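Local coordinates for protein HTH-type transcriptional regulator PrpR (Mycobacterium tuberculosis, PDB 6D2S) that regulates, as a DNA-binding transcription factor, the expression of enzymes that break down short-chain fatty acids through the glyoxylate and methylcitrate cycles, at residues A[15-20]-A[173-178]; A[23-28]-A[128-133]; A[134-139]-A[157-162]. All blocks are in the same frame, centred on the assembly; numbering follows the deposited sequence. Where two conformers were deposited one is given.

Contact 1. Residues A[15-20]-A[173-178]. With NA (sodium ion), chain F; NA (sodium ion), chain G.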
loop_
_atom_site.group_PDB
_atom_site.type_symbol
_atom_site.label_atom_id
_atom_site.label_comp_id
_atom_site.label_asym_id
_atom_site.label_seq_id
_atom_site.Cartn_x
_atom_site.Cartn_y
_atom_site.Cartn_z
ATOM N N ASN A 15 8.626 -7.230 9.849
ATOM C CA ASN A 15 7.656 -6.310 10.471
ATOM C C ASN A 15 6.916 -5.465 9.436
ATOM O O ASN A 15 6.501 -4.337 9.723
ATOM C CB ASN A 15 8.340 -5.396 11.488
ATOM C CG ASN A 15 9.004 -6.172 12.604
ATOM O OD1 ASN A 15 8.366 -6.998 13.261
ATOM N ND2 ASN A 15 10.294 -5.925 12.814
ATOM N N ASN A 16 6.759 -5.995 8.221
ATOM C CA ASN A 16 6.055 -5.298 7.143
ATOM C C ASN A 16 6.682 -3.940 6.836
ATOM O O ASN A 16 5.995 -3.009 6.401
ATOM C CB ASN A 16 4.568 -5.136 7.473
ATOM C CG ASN A 16 3.820 -6.466 7.485
ATOM O OD1 ASN A 16 4.137 -7.380 6.725
ATOM N ND2 ASN A 16 2.822 -6.575 8.348
ATOM N N TYR A 17 7.987 -3.815 7.060
ATOM C CA TYR A 17 8.699 -2.558 6.854
ATOM C C TYR A 17 10.074 -2.893 6.288
ATOM O O TYR A 17 10.820 -3.660 6.897
ATOM C CB TYR A 17 8.816 -1.762 8.168
ATOM C CG TYR A 17 9.748 -0.581 8.017
ATOM C CD1 TYR A 17 9.321 0.582 7.387
ATOM C CD2 TYR A 17 11.054 -0.644 8.476
ATOM C CE1 TYR A 17 10.176 1.654 7.218
ATOM C CE2 TYR A 17 11.928 0.421 8.308
ATOM C CZ TYR A 17 11.476 1.568 7.673
ATOM O OH TYR A 17 12.328 2.625 7.493
ATOM N N ILE A 18 10.399 -2.339 5.121
ATOM C CA ILE A 18 11.631 -2.659 4.398
ATOM C C ILE A 18 12.503 -1.410 4.425
ATOM O O ILE A 18 12.359 -0.523 3.578
ATOM C CB ILE A 18 11.347 -3.101 2.958
ATOM C CG1 ILE A 18 10.234 -4.147 2.904
ATOM C CG2 ILE A 18 12.654 -3.588 2.269
ATOM C CD1 ILE A 18 10.557 -5.473 3.645
ATOM N N HIS A 19 13.433 -1.343 5.386
ATOM C CA HIS A 19 14.078 -0.072 5.711
ATOM C C HIS A 19 14.835 0.514 4.525
ATOM O O HIS A 19 14.706 1.706 4.220
ATOM C CB HIS A 19 15.024 -0.247 6.899
ATOM C CG HIS A 19 15.666 1.032 7.338
ATOM N ND1 HIS A 19 14.937 2.091 7.839
ATOM C CD2 HIS A 19 16.960 1.434 7.325
ATOM C CE1 HIS A 19 15.759 3.083 8.139
ATOM N NE2 HIS A 19 16.991 2.714 7.832
ATOM N N ASP A 20 15.661 -0.294 3.856
ATOM C CA ASP A 20 16.505 0.276 2.809
ATOM C C ASP A 20 15.681 0.822 1.652
ATOM O O ASP A 20 16.050 1.837 1.051
ATOM C CB ASP A 20 17.509 -0.763 2.303
ATOM C CG ASP A 20 18.535 -1.140 3.351
ATOM O OD1 ASP A 20 18.937 -0.261 4.143
ATOM O OD2 ASP A 20 18.927 -2.324 3.394
ATOM N N LEU A 173 4.090 1.226 8.899
ATOM C CA LEU A 173 4.781 2.250 9.692
ATOM C C LEU A 173 5.474 1.627 10.907
ATOM O O LEU A 173 5.161 1.917 12.062
ATOM C CB LEU A 173 3.814 3.357 10.111
ATOM C CG LEU A 173 3.161 4.100 8.941
ATOM C CD1 LEU A 173 2.349 5.288 9.441
ATOM C CD2 LEU A 173 4.202 4.548 7.895
ATOM N N GLN A 174 6.448 0.756 10.618
ATOM C CA GLN A 174 7.256 0.116 11.652
ATOM C C GLN A 174 8.727 0.538 11.598
ATOM O O GLN A 174 9.612 -0.223 12.000
ATOM C CB GLN A 174 7.137 -1.408 11.559
ATOM C CG GLN A 174 5.857 -1.966 12.191
ATOM C CD GLN A 174 4.615 -1.682 11.351
ATOM O OE1 GLN A 174 3.711 -0.973 11.784
ATOM N NE2 GLN A 174 4.572 -2.233 10.142
ATOM N N ARG A 175 9.007 1.746 11.136
ATOM C CA ARG A 175 10.393 2.216 11.136
ATOM C C ARG A 175 10.868 2.362 12.578
ATOM O O ARG A 175 10.189 3.008 13.386
ATOM C CB ARG A 175 10.524 3.558 10.401
ATOM C CG ARG A 175 11.949 4.144 10.429
ATOM C CD ARG A 175 12.040 5.446 9.608
ATOM N NE ARG A 175 11.857 5.229 8.172
ATOM C CZ ARG A 175 11.847 6.213 7.277
ATOM N NH1 ARG A 175 12.005 7.475 7.688
ATOM N NH2 ARG A 175 11.678 5.948 5.986
ATOM N N PRO A 176 12.006 1.775 12.943
ATOM C CA PRO A 176 12.451 1.851 14.338
ATOM C C PRO A 176 12.559 3.300 14.789
ATOM O O PRO A 176 13.060 4.161 14.064
ATOM C CB PRO A 176 13.813 1.146 14.319
ATOM C CG PRO A 176 13.709 0.184 13.149
ATOM C CD PRO A 176 12.894 0.935 12.115
ATOM N N ARG A 177 12.020 3.572 15.965
ATOM C CA ARG A 177 12.021 4.870 16.624
ATOM C C ARG A 177 11.072 5.863 15.967
ATOM O O ARG A 177 10.998 7.017 16.413
ATOM C CB ARG A 177 13.434 5.472 16.703
ATOM C CG ARG A 177 14.391 4.605 17.525
ATOM C CD ARG A 177 15.794 5.206 17.649
ATOM N NE ARG A 177 16.653 4.336 18.448
ATOM C CZ ARG A 177 17.338 3.311 17.947
ATOM N NH1 ARG A 177 17.270 3.040 16.651
ATOM N NH2 ARG A 177 18.088 2.556 18.737
ATOM N N GLN A 178 10.323 5.469 14.936
ATOM C CA GLN A 178 9.281 6.350 14.415
ATOM C C GLN A 178 8.074 5.525 13.969
ATOM O O GLN A 178 7.578 5.643 12.856
ATOM C CB GLN A 178 9.767 7.247 13.276
ATOM C CG GLN A 178 8.706 8.318 12.981
ATOM C CD GLN A 178 9.160 9.453 12.080
ATOM O OE1 GLN A 178 10.343 9.592 11.755
ATOM N NE2 GLN A 178 8.204 10.284 11.676
HETATM NA NA NA F . 20.782 -2.946 4.619
HETATM NA NA NA G . 6.258 -8.346 14.083
HETATM O O HOH W 1 18.861 -5.222 4.393
HETATM O O HOH W 2 5.913 -6.960 15.996
HETATM O O HOH W 3 5.507 -8.501 11.686
HETATM O O HOH W 4 4.855 -9.825 14.665
#

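Contact 2. Residues A[23-28]-A[128-133]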
loop_
_atom_site.group_PDB
_atom_site.type_symbol
_atom_site.label_atom_id
_atom_site.label_comp_id
_atom_site.label_asym_id
_atom_site.label_seq_id
_atom_site.Cartn_x
_atom_site.Cartn_y
_atom_site.Cartn_z
ATOM N N MET A 23 13.701 4.034 2.965
ATOM C CA MET A 23 14.606 5.183 3.014
ATOM C C MET A 23 15.026 5.634 1.622
ATOM O O MET A 23 15.177 6.837 1.375
ATOM C CB MET A 23 15.844 4.834 3.848
ATOM C CG MET A 23 15.547 4.577 5.303
ATOM S SD MET A 23 15.236 6.139 6.167
ATOM C CE MET A 23 16.892 6.829 6.257
ATOM N N ALA A 24 15.252 4.689 0.699
ATOM C CA ALA A 24 15.633 5.090 -0.653
ATOM C C ALA A 24 14.526 5.904 -1.315
ATOM O O ALA A 24 14.796 6.915 -1.971
ATOM C CB ALA A 24 15.979 3.864 -1.499
ATOM N N ALA A 25 13.273 5.481 -1.144
ATOM C CA ALA A 25 12.146 6.225 -1.703
ATOM C C ALA A 25 12.065 7.622 -1.103
ATOM O O ALA A 25 11.914 8.618 -1.821
ATOM C CB ALA A 25 10.839 5.463 -1.450
ATOM N N GLU A 26 12.163 7.710 0.226
ATOM C CA GLU A 26 12.033 9.002 0.888
ATOM C C GLU A 26 13.177 9.930 0.500
ATOM O O GLU A 26 12.970 11.128 0.263
ATOM C CB GLU A 26 11.981 8.800 2.409
ATOM C CG GLU A 26 11.578 10.063 3.157
ATOM C CD GLU A 26 11.357 9.828 4.643
ATOM O OE1 GLU A 26 11.902 8.836 5.180
ATOM O OE2 GLU A 26 10.651 10.645 5.274
ATOM N N ARG A 27 14.395 9.395 0.422
ATOM C CA ARG A 27 15.524 10.234 0.029
ATOM C C ARG A 27 15.402 10.677 -1.424
ATOM O O ARG A 27 15.706 11.832 -1.755
ATOM C CB ARG A 27 16.838 9.493 0.283
ATOM C CG ARG A 27 17.091 9.259 1.776
ATOM C CD ARG A 27 18.451 8.633 2.085
ATOM N NE ARG A 27 18.503 7.208 1.762
ATOM C CZ ARG A 27 19.301 6.336 2.371
ATOM N NH1 ARG A 27 20.103 6.738 3.347
ATOM N NH2 ARG A 27 19.288 5.059 2.011
ATOM N N MET A 28 14.942 9.788 -2.307
ATOM C CA MET A 28 14.790 10.191 -3.700
ATOM C C MET A 28 13.699 11.244 -3.851
ATOM O O MET A 28 13.863 12.211 -4.606
ATOM C CB MET A 28 14.496 8.977 -4.581
ATOM C CG MET A 28 14.666 9.265 -6.057
ATOM S SD MET A 28 14.378 7.782 -7.035
ATOM C CE MET A 28 15.414 6.609 -6.171
ATOM N N ASN A 128 6.308 -2.610 -5.615
ATOM C CA ASN A 128 5.074 -1.983 -5.149
ATOM C C ASN A 128 5.282 -1.308 -3.802
ATOM O O ASN A 128 4.743 -0.221 -3.559
ATOM C CB ASN A 128 3.947 -3.012 -5.025
ATOM C CG ASN A 128 3.437 -3.491 -6.360
ATOM O OD1 ASN A 128 3.531 -2.794 -7.367
ATOM N ND2 ASN A 128 2.888 -4.689 -6.374
ATOM N N TYR A 129 6.008 -1.967 -2.892
ATOM C CA TYR A 129 6.318 -1.348 -1.602
ATOM C C TYR A 129 7.035 -0.015 -1.795
ATOM O O TYR A 129 6.690 1.001 -1.166
ATOM C CB TYR A 129 7.171 -2.309 -0.745
ATOM C CG TYR A 129 7.531 -1.729 0.619
ATOM C CD1 TYR A 129 8.553 -0.804 0.745
ATOM C CD2 TYR A 129 6.833 -2.111 1.770
ATOM C CE1 TYR A 129 8.879 -0.250 1.978
ATOM C CE2 TYR A 129 7.146 -1.562 3.009
ATOM C CZ TYR A 129 8.176 -0.637 3.104
ATOM O OH TYR A 129 8.508 -0.093 4.330
ATOM N N PHE A 130 8.067 -0.011 -2.639
ATOM C CA PHE A 130 8.788 1.222 -2.943
ATOM C C PHE A 130 7.848 2.299 -3.472
ATOM O O PHE A 130 7.951 3.470 -3.077
ATOM C CB PHE A 130 9.894 0.933 -3.964
ATOM C CG PHE A 130 10.648 2.156 -4.409
ATOM C CD1 PHE A 130 11.792 2.570 -3.739
ATOM C CD2 PHE A 130 10.212 2.890 -5.511
ATOM C CE1 PHE A 130 12.496 3.691 -4.163
ATOM C CE2 PHE A 130 10.908 4.007 -5.933
ATOM C CZ PHE A 130 12.048 4.409 -5.262
ATOM N N ALA A 131 6.942 1.930 -4.385
ATOM C CA ALA A 131 6.033 2.925 -4.953
ATOM C C ALA A 131 5.157 3.538 -3.869
ATOM O O ALA A 131 4.961 4.755 -3.834
ATOM C CB ALA A 131 5.167 2.302 -6.051
ATOM N N GLY A 132 4.645 2.713 -2.955
ATOM C CA GLY A 132 3.897 3.253 -1.828
ATOM C C GLY A 132 4.731 4.177 -0.960
ATOM O O GLY A 132 4.236 5.190 -0.462
ATOM N N ALA A 133 6.003 3.832 -0.748
ATOM C CA ALA A 133 6.859 4.637 0.112
ATOM C C ALA A 133 7.345 5.895 -0.590
ATOM O O ALA A 133 7.775 6.835 0.082
ATOM C CB ALA A 133 8.056 3.819 0.604
#

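Contact 3. Residues A[134-139]-A[157-162]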
loop_
_atom_site.group_PDB
_atom_site.type_symbol
_atom_site.label_atom_id
_atom_site.label_comp_id
_atom_site.label_asym_id
_atom_site.label_seq_id
_atom_site.Cartn_x
_atom_site.Cartn_y
_atom_site.Cartn_z
ATOM N N PHE A 134 7.264 5.939 -1.922
ATOM C CA PHE A 134 7.602 7.158 -2.652
ATOM C C PHE A 134 6.422 8.135 -2.681
ATOM O O PHE A 134 6.585 9.337 -2.420
ATOM C CB PHE A 134 8.036 6.786 -4.078
ATOM C CG PHE A 134 8.715 7.914 -4.809
ATOM C CD1 PHE A 134 7.971 8.960 -5.332
ATOM C CD2 PHE A 134 10.089 7.942 -4.943
ATOM C CE1 PHE A 134 8.589 10.019 -5.983
ATOM C CE2 PHE A 134 10.708 9.007 -5.589
ATOM C CZ PHE A 134 9.951 10.036 -6.109
ATOM N N LEU A 135 5.227 7.630 -3.014
ATOM C CA LEU A 135 4.021 8.460 -2.997
ATOM C C LEU A 135 3.703 8.972 -1.602
ATOM O O LEU A 135 3.131 10.060 -1.451
ATOM C CB LEU A 135 2.824 7.664 -3.517
ATOM C CG LEU A 135 2.630 7.692 -5.035
ATOM C CD1 LEU A 135 3.886 7.192 -5.744
ATOM C CD2 LEU A 135 1.418 6.866 -5.397
ATOM N N LEU A 136 4.019 8.183 -0.578
ATOM C CA LEU A 136 3.690 8.508 0.805
ATOM C C LEU A 136 4.987 8.465 1.601
ATOM O O LEU A 136 5.250 7.513 2.350
ATOM C CB LEU A 136 2.647 7.537 1.358
ATOM C CG LEU A 136 1.405 7.433 0.465
ATOM C CD1 LEU A 136 0.541 6.215 0.878
ATOM C CD2 LEU A 136 0.605 8.746 0.532
ATOM N N PRO A 137 5.835 9.476 1.435
ATOM C CA PRO A 137 7.149 9.453 2.089
ATOM C C PRO A 137 6.994 9.391 3.602
ATOM O O PRO A 137 6.144 10.065 4.191
ATOM C CB PRO A 137 7.807 10.763 1.623
ATOM C CG PRO A 137 6.675 11.630 1.175
ATOM C CD PRO A 137 5.650 10.679 0.602
ATOM N N TYR A 138 7.857 8.593 4.234
ATOM C CA TYR A 138 7.571 8.099 5.581
ATOM C C TYR A 138 7.285 9.222 6.578
ATOM O O TYR A 138 6.231 9.233 7.225
ATOM C CB TYR A 138 8.732 7.221 6.080
ATOM C CG TYR A 138 8.347 6.390 7.286
ATOM C CD1 TYR A 138 8.243 6.976 8.550
ATOM C CD2 TYR A 138 8.074 5.032 7.160
ATOM C CE1 TYR A 138 7.874 6.233 9.658
ATOM C CE2 TYR A 138 7.700 4.271 8.279
ATOM C CZ TYR A 138 7.608 4.884 9.519
ATOM O OH TYR A 138 7.248 4.143 10.624
ATOM N N ARG A 139 8.238 10.142 6.774
ATOM C CA ARG A 139 8.076 11.108 7.853
ATOM C C ARG A 139 6.896 12.031 7.589
ATOM O O ARG A 139 6.133 12.361 8.506
ATOM C CB ARG A 139 9.358 11.925 8.042
ATOM C CG ARG A 139 10.528 11.145 8.623
ATOM C CD ARG A 139 11.690 12.079 8.918
ATOM N NE ARG A 139 12.854 11.376 9.446
ATOM C CZ ARG A 139 14.011 11.963 9.743
ATOM N NH1 ARG A 139 14.160 13.269 9.564
ATOM N NH2 ARG A 139 15.019 11.243 10.218
ATOM N N ARG A 157 -7.260 11.963 0.334
ATOM C CA ARG A 157 -7.458 13.230 -0.362
ATOM C C ARG A 157 -6.220 14.113 -0.267
ATOM O O ARG A 157 -5.865 14.801 -1.233
ATOM C CB ARG A 157 -8.682 13.946 0.204
ATOM C CG ARG A 157 -9.977 13.243 -0.134
ATOM C CD ARG A 157 -11.167 14.179 -0.009
ATOM N NE ARG A 157 -11.717 14.179 1.339
ATOM C CZ ARG A 157 -12.597 13.287 1.776
ATOM N NH1 ARG A 157 -13.017 12.322 0.968
ATOM N NH2 ARG A 157 -13.056 13.359 3.018
ATOM N N ARG A 158 -5.550 14.103 0.883
ATOM C CA ARG A 158 -4.365 14.939 1.050
ATOM C C ARG A 158 -3.245 14.528 0.104
ATOM O O ARG A 158 -2.589 15.388 -0.503
ATOM C CB ARG A 158 -3.876 14.871 2.495
ATOM C CG ARG A 158 -2.521 15.540 2.710
ATOM C CD ARG A 158 -2.351 15.955 4.159
ATOM N NE ARG A 158 -0.967 16.288 4.479
ATOM C CZ ARG A 158 -0.585 16.834 5.630
ATOM N NH1 ARG A 158 -1.488 17.120 6.559
ATOM N NH2 ARG A 158 0.696 17.102 5.848
ATOM N N PHE A 159 -2.992 13.222 -0.018
ATOM C CA PHE A 159 -1.906 12.736 -0.863
ATOM C C PHE A 159 -2.363 12.346 -2.261
ATOM O O PHE A 159 -1.513 12.093 -3.123
ATOM C CB PHE A 159 -1.193 11.555 -0.193
ATOM C CG PHE A 159 -0.425 11.959 1.025
ATOM C CD1 PHE A 159 0.864 12.450 0.913
ATOM C CD2 PHE A 159 -1.007 11.900 2.280
ATOM C CE1 PHE A 159 1.580 12.846 2.035
ATOM C CE2 PHE A 159 -0.294 12.296 3.412
ATOM C CZ PHE A 159 1.000 12.772 3.289
ATOM N N GLY A 160 -3.671 12.335 -2.510
ATOM C CA GLY A 160 -4.200 12.009 -3.824
ATOM C C GLY A 160 -4.171 10.540 -4.171
ATOM O O GLY A 160 -3.997 10.189 -5.348
ATOM N N VAL A 161 -4.350 9.661 -3.187
ATOM C CA VAL A 161 -4.269 8.224 -3.403
ATOM C C VAL A 161 -5.541 7.563 -2.884
ATOM O O VAL A 161 -6.332 8.162 -2.154
ATOM C CB VAL A 161 -3.017 7.608 -2.742
ATOM C CG1 VAL A 161 -1.752 8.235 -3.333
ATOM C CG2 VAL A 161 -3.050 7.812 -1.230
ATOM N N GLY A 162 -5.724 6.296 -3.268
ATOM C CA GLY A 162 -6.929 5.573 -2.910
ATOM C C GLY A 162 -6.905 4.991 -1.502
ATOM O O GLY A 162 -5.878 4.923 -0.831
#

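Contact 1. Residues A[15-20]-A[173-178]
The phenol oxygen of Tyr17 is gripped from two directions. Arg175 NE donates to Tyr17 OH over 2.7 Å with an N-H...O angle of 153°, the oxygen lying a little out of the guanidinium plane. His19 ND1, at the edge of the phenol and in its plane, also lies 2.7 Å from Tyr17 OH in a hydrogen bond whose proton could sit on either partner. Together they fix the position of the hydroxyl. Tyr17 reaches this point because its ring stands anti to the backbone nitrogen (chi1 170°) and extends along the backbone of 174-175, with Arg175 CA over one face. The arginine chain runs straight from that face, its CB 3.5 Å from Tyr17 CZ, then bends at chi3 (-67°) to bring NE back to the hydroxyl. Beyond it, the two terminal nitrogens form salt bridges with Glu26 and Asp22 of helix 19-31, so the buried charge is probably well balanced.

At the other end, Gln174 bends at chi2 and gives an amide N-H to Asn15 O, 2.9 Å from its NE2, while the same nitrogen also bonds Ser171 O. Asn15 closes helix 3-13 as the C-prime residue of a Schellman motif, and its OD1 binds a sodium ion at 2.6 Å, a site shared with Ser199 O. A Schellman-ended helix and the N-cap approach to helix 19-31 are thus held by the loop leading from the IrrE-like region into the antiparallel sheet of the C-terminal short-chain fatty acyl-CoA regulator region.

Contact 2. Residues A[23-28]-A[128-133]
Ala25 meets Phe130 and Ala133 in a helix-helix packing of helix 19-31 on helix 116-135, the latter from the IrrE-like region of PrpR. The short segments run roughly the same way, with a crossing angle of -39° and axes 8.6 Å apart at closest approach. The spacing is consistent with the small residues at the crossing: the methyl carbons of Ala25 and Ala133 face each other, CB to CB, at 3.8 Å, and Ala25 CB also lies 3.6 Å from the carbonyl carbon of Ala133.

The Phe130 ring lies beside this alanine pair, against helix 19-31. It is carried anti to the backbone nitrogen (chi1 177°), which swings it from its own helix across to the neighbouring one. There Ala25 CB sits over one face in a CH-pi contact, 4.1 Å from the centroid of the Phe130 ring, while the corner atom Phe130 CE1 comes within 3.5 Å of Ala25 CA. The ring thus reaches past the methyl group to the backbone of helix 19-31. Ala96 of helix 84-99 and Phe134, which touch Phe130 and Ala25 respectively, carry the apolar packing beyond the pair.

Contacts are looser at the flanks. Ala24 only brushes the ring, and Glu26, on the partly exposed side, turns its carboxylate away from the aromatic, where OE2 accepts a hydrogen bond from the backbone nitrogen of Arg139. One turn further along helix 19-31, Met28 extends through chi1 and chi2 and then bends at chi3 (-49°), so that its side chain crosses Phe130 at about a right angle and Met28 CE stops at the ring edge, 4.1 Å from Phe130 CZ.

Contact 3. Residues A[134-139]-A[157-162]
Leu136 and Phe159 make the closest meeting, through a single methyl group. Leu136 CD2 lies 3.4 Å from Phe159 CG, and equally near Phe159 CB, so the methyl nestles where the ring joins its stem and approaches the aromatic plane at a slant. The same carbon also reaches Val161 CG2 at 4.2 Å, so one methyl touches both residues, from directions roughly at right angles. Alongside, Leu135 CD2 touches the other valine branch, Val161 CG1, at 4.0 Å. Two successive leucines thus meet the two branches of one valine, and the carbonyl oxygen of Leu135 lies obliquely near Phe159 CD1. The side-chain contacts are all apolar.

The groups stand at two helix ends. Leu136 is the first residue to leave helix 116-135, and Pro137 takes the N-cap position of helix 138-147, so the leucine pair sits at the short link between two helices. With CG anti to its carbonyl carbon (chi1 -53°), Leu136 sends its branch out of that link toward Phe159. This is the packing of one inter-helix link on another within the helical IrrE-like region: helix 152-159 ends at Phe159, Gly160 turns the chain with a positive phi of 76°, and Val161 follows just before Gly162, which holds the N-cap position of helix 163-170. With the turn between them, the CB atoms of Phe159 and Val161 both point toward the leucines.

Further out, the carbonyl oxygen of Leu136 accepts a hydrogen bond from Arg169 NE of helix 163-170, tying the link to the helix that follows Val161. Phe159 also rests on Glu140 and Ala144 of helix 138-147, and Leu39 of helix 39-51 borders Leu135.

How the contacts relate
Contacts 2 and 3 are buried and apolar, whereas contact 1 is only partly buried and depends on hydrogen bonds, with sodium ions bound by Asn15 and Asp20. Chemistry thus changes with burial: methyl groups and phenylalanine rings inside, amides, charges and metal ions where the chain nears solvent. Helix 19-31 serves contacts 1 and 2, and helix 116-135 serves contacts 2 and 3, so adjoining contacts share an element. Glu26 joins all three, and Tyr138 OH of contact 3 bonds the backbone of 173-178. Contact 1 spans the longest stretch of chain and encloses the other two, which follow one another in series.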